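Local coordinates for lysosome-associated membrane glycoprotein 3 (Homo sapiens, PDB 4AKM) that helps lysosomes fuse with autophagosomes, contributes to the unfolded protein response and promotes hepatocellular lipogenesis, this chain being the membrane-proximal part of its luminal region, at residues Val2-Leu10 and Phe40-Gln48. Sequence-based numbering, arbitrary orientation.
Sequences VKTGIYQVL and FNIDPNATQ
Val2-Leu10 and Phe40-Gln48 run in roughly the same direction, nearest at Gly5 and Pro44 (CA atoms 4.7 Å apart), and draw apart toward Tyr7 and Gln48; no clear hydrogen bond joins them, and side chains pack against each other and against backbone. Pro44 is the centre: its CB lies 3.4 Å from Gly5 CA, an approach a glycine permits, while its CG lies 3.6 Å from Lys3 O. With CG beside its backbone N (chi1 -53°), the Tyr7 ring folds back over Gly5 C, and its OH rests against Ile42 CG2 and Pro44 CA, each 3.6 Å away. Thr47 CG2 meets the ring obliquely, 4.2 Å from Tyr7 CE1. Thr47 OG1 hydrogen-bonds to Asp43 O, which Ala46 N grips from the opposite face, and Asp43 OD1 accepts from Asn45 N in an Asx turn; these bonds brace the bend presenting Pro44. Val2 CG2 sits over the face of the Asn41 amide, 3.5 Å from Asn41 ND2, and Asn41 OD1 accepts a hydrogen bond from Gln24 NE2. Strands 5-11 and 38-41 both pair with strand 14-27, and the chain then crosses to strand 48-52 of the second sheet: a turn between sheets in the beta-prism fold of the LAMP luminal domain.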
loop_
_atom_site.group_PDB
_atom_site.type_symbol
_atom_site.label_atom_id
_atom_site.label_comp_id
_atom_site.label_asym_id
_atom_site.label_seq_id
_atom_site.Cartn_x
_atom_site.Cartn_y
_atom_site.Cartn_z
ATOM N N VAL A 2 1.356 7.223 -13.265
ATOM C CA VAL A 2 1.164 6.318 -12.129
ATOM C C VAL A 2 1.223 4.852 -12.568
ATOM O O VAL A 2 0.199 4.165 -12.643
ATOM C CB VAL A 2 -0.174 6.593 -11.397
ATOM C CG1 VAL A 2 -0.252 5.804 -10.088
ATOM C CG2 VAL A 2 -0.339 8.081 -11.134
ATOM N N LYS A 3 2.431 4.379 -12.861
ATOM C CA LYS A 3 2.609 3.019 -13.355
ATOM C C LYS A 3 2.382 1.990 -12.247
ATOM O O LYS A 3 2.771 2.195 -11.096
ATOM C CB LYS A 3 3.982 2.842 -14.024
ATOM C CG LYS A 3 4.045 3.331 -15.482
ATOM C CD LYS A 3 3.810 4.844 -15.605
ATOM C CE LYS A 3 3.618 5.286 -17.052
ATOM N NZ LYS A 3 3.322 6.749 -17.154
ATOM N N THR A 4 1.724 0.893 -12.603
ATOM C CA THR A 4 1.426 -0.172 -11.656
ATOM C C THR A 4 2.668 -1.026 -11.397
ATOM O O THR A 4 3.332 -1.474 -12.335
ATOM C CB THR A 4 0.275 -1.059 -12.177
ATOM O OG1 THR A 4 -0.886 -0.250 -12.397
ATOM C CG2 THR A 4 -0.065 -2.156 -11.180
ATOM N N GLY A 5 2.979 -1.241 -10.121
ATOM C CA GLY A 5 4.129 -2.040 -9.746
ATOM C C GLY A 5 3.749 -3.424 -9.271
ATOM O O GLY A 5 2.698 -3.601 -8.650
ATOM N N ILE A 6 4.596 -4.407 -9.569
ATOM C CA ILE A 6 4.358 -5.768 -9.112
ATOM C C ILE A 6 5.318 -6.130 -7.978
ATOM O O ILE A 6 6.523 -6.325 -8.176
ATOM C CB ILE A 6 4.431 -6.782 -10.258
ATOM C CG1 ILE A 6 3.407 -6.428 -11.335
ATOM C CG2 ILE A 6 4.171 -8.184 -9.743
ATOM C CD1 ILE A 6 3.996 -5.725 -12.536
ATOM N N TYR A 7 4.755 -6.209 -6.780
ATOM C CA TYR A 7 5.528 -6.397 -5.570
ATOM C C TYR A 7 5.209 -7.747 -4.977
ATOM O O TYR A 7 4.217 -8.383 -5.345
ATOM C CB TYR A 7 5.201 -5.295 -4.572
ATOM C CG TYR A 7 5.346 -3.916 -5.164
ATOM C CD1 TYR A 7 6.525 -3.525 -5.781
ATOM C CD2 TYR A 7 4.292 -3.012 -5.129
ATOM C CE1 TYR A 7 6.653 -2.271 -6.331
ATOM C CE2 TYR A 7 4.414 -1.758 -5.672
ATOM C CZ TYR A 7 5.593 -1.392 -6.272
ATOM O OH TYR A 7 5.711 -0.136 -6.814
ATOM N N GLN A 8 6.039 -8.167 -4.032
ATOM C CA GLN A 8 6.034 -9.544 -3.603
ATOM C C GLN A 8 6.849 -9.699 -2.331
ATOM O O GLN A 8 7.946 -9.152 -2.216
ATOM C CB GLN A 8 6.654 -10.370 -4.717
ATOM C CG GLN A 8 6.447 -11.845 -4.620
ATOM C CD GLN A 8 7.292 -12.581 -5.631
ATOM O OE1 GLN A 8 8.508 -12.706 -5.462
ATOM N NE2 GLN A 8 6.659 -13.055 -6.702
ATOM N N VAL A 9 6.310 -10.442 -1.371
ATOM C CA VAL A 9 7.018 -10.728 -0.127
ATOM C C VAL A 9 7.100 -12.242 0.056
ATOM O O VAL A 9 6.148 -12.954 -0.255
ATOM C CB VAL A 9 6.310 -10.089 1.088
ATOM C CG1 VAL A 9 7.097 -10.338 2.360
ATOM C CG2 VAL A 9 6.116 -8.594 0.873
ATOM N N LEU A 10 8.231 -12.741 0.550
ATOM C CA LEU A 10 8.424 -14.187 0.636
ATOM C C LEU A 10 8.869 -14.708 2.004
ATOM O O LEU A 10 9.649 -14.066 2.711
ATOM C CB LEU A 10 9.421 -14.650 -0.427
ATOM C CG LEU A 10 8.973 -14.572 -1.887
ATOM C CD1 LEU A 10 10.169 -14.743 -2.817
ATOM C CD2 LEU A 10 7.914 -15.622 -2.172
ATOM N N PHE A 40 3.383 12.902 -5.953
ATOM C CA PHE A 40 4.537 12.039 -6.160
ATOM C C PHE A 40 4.146 10.619 -6.538
ATOM O O PHE A 40 3.559 9.896 -5.740
ATOM C CB PHE A 40 5.449 11.984 -4.938
ATOM C CG PHE A 40 6.558 10.989 -5.091
ATOM C CD1 PHE A 40 7.657 11.284 -5.885
ATOM C CD2 PHE A 40 6.483 9.740 -4.488
ATOM C CE1 PHE A 40 8.676 10.362 -6.054
ATOM C CE2 PHE A 40 7.500 8.808 -4.651
ATOM C CZ PHE A 40 8.598 9.120 -5.433
ATOM N N ASN A 41 4.503 10.220 -7.751
ATOM C CA ASN A 41 4.207 8.880 -8.229
ATOM C C ASN A 41 5.261 7.872 -7.781
ATOM O O ASN A 41 6.446 8.035 -8.080
ATOM C CB ASN A 41 4.111 8.888 -9.751
ATOM C CG ASN A 41 2.915 9.677 -10.255
ATOM O OD1 ASN A 41 2.162 10.266 -9.470
ATOM N ND2 ASN A 41 2.732 9.689 -11.571
ATOM N N ILE A 42 4.843 6.836 -7.060
ATOM C CA ILE A 42 5.760 5.748 -6.776
ATOM C C ILE A 42 6.102 5.104 -8.112
ATOM O O ILE A 42 5.234 4.553 -8.787
ATOM C CB ILE A 42 5.188 4.694 -5.796
ATOM C CG1 ILE A 42 5.359 5.137 -4.342
ATOM C CG2 ILE A 42 5.912 3.366 -5.962
ATOM C CD1 ILE A 42 4.510 6.307 -3.933
ATOM N N ASP A 43 7.361 5.235 -8.511
ATOM C CA ASP A 43 7.866 4.613 -9.725
ATOM C C ASP A 43 8.338 3.198 -9.395
ATOM O O ASP A 43 9.348 3.007 -8.719
ATOM C CB ASP A 43 8.988 5.473 -10.328
ATOM C CG ASP A 43 9.765 4.765 -11.430
ATOM O OD1 ASP A 43 9.278 3.758 -11.991
ATOM O OD2 ASP A 43 10.879 5.238 -11.744
ATOM N N PRO A 44 7.592 2.200 -9.877
ATOM C CA PRO A 44 7.822 0.781 -9.582
ATOM C C PRO A 44 9.169 0.210 -10.032
ATOM O O PRO A 44 9.586 -0.811 -9.486
ATOM C CB PRO A 44 6.680 0.081 -10.325
ATOM C CG PRO A 44 6.153 1.073 -11.280
ATOM C CD PRO A 44 6.369 2.401 -10.668
ATOM N N ASN A 45 9.830 0.827 -11.006
ATOM C CA ASN A 45 11.138 0.330 -11.431
ATOM C C ASN A 45 12.288 0.943 -10.628
ATOM O O ASN A 45 13.459 0.675 -10.883
ATOM C CB ASN A 45 11.338 0.504 -12.940
ATOM C CG ASN A 45 10.590 -0.546 -13.750
ATOM O OD1 ASN A 45 10.314 -1.652 -13.266
ATOM N ND2 ASN A 45 10.266 -0.208 -14.996
ATOM N N ALA A 46 11.924 1.754 -9.644
ATOM C CA ALA A 46 12.878 2.456 -8.801
ATOM C C ALA A 46 12.453 2.277 -7.346
ATOM O O ALA A 46 12.697 3.135 -6.496
ATOM C CB ALA A 46 12.915 3.927 -9.173
ATOM N N THR A 47 11.809 1.148 -7.067
ATOM C CA THR A 47 11.250 0.895 -5.744
ATOM C C THR A 47 11.534 -0.533 -5.283
ATOM O O THR A 47 11.229 -1.497 -5.984
ATOM C CB THR A 47 9.726 1.186 -5.721
ATOM O OG1 THR A 47 9.511 2.604 -5.742
ATOM C CG2 THR A 47 9.069 0.601 -4.479
ATOM N N GLN A 48 12.131 -0.655 -4.103
ATOM C CA GLN A 48 12.494 -1.948 -3.550
ATOM C C GLN A 48 11.394 -2.467 -2.635
ATOM O O GLN A 48 11.003 -1.803 -1.676
ATOM C CB GLN A 48 13.799 -1.836 -2.765
ATOM C CG GLN A 48 14.688 -0.679 -3.206
ATOM C CD GLN A 48 15.931 -1.140 -3.939
ATOM O OE1 GLN A 48 15.930 -2.182 -4.601
ATOM N NE2 GLN A 48 17.008 -0.367 -3.821
#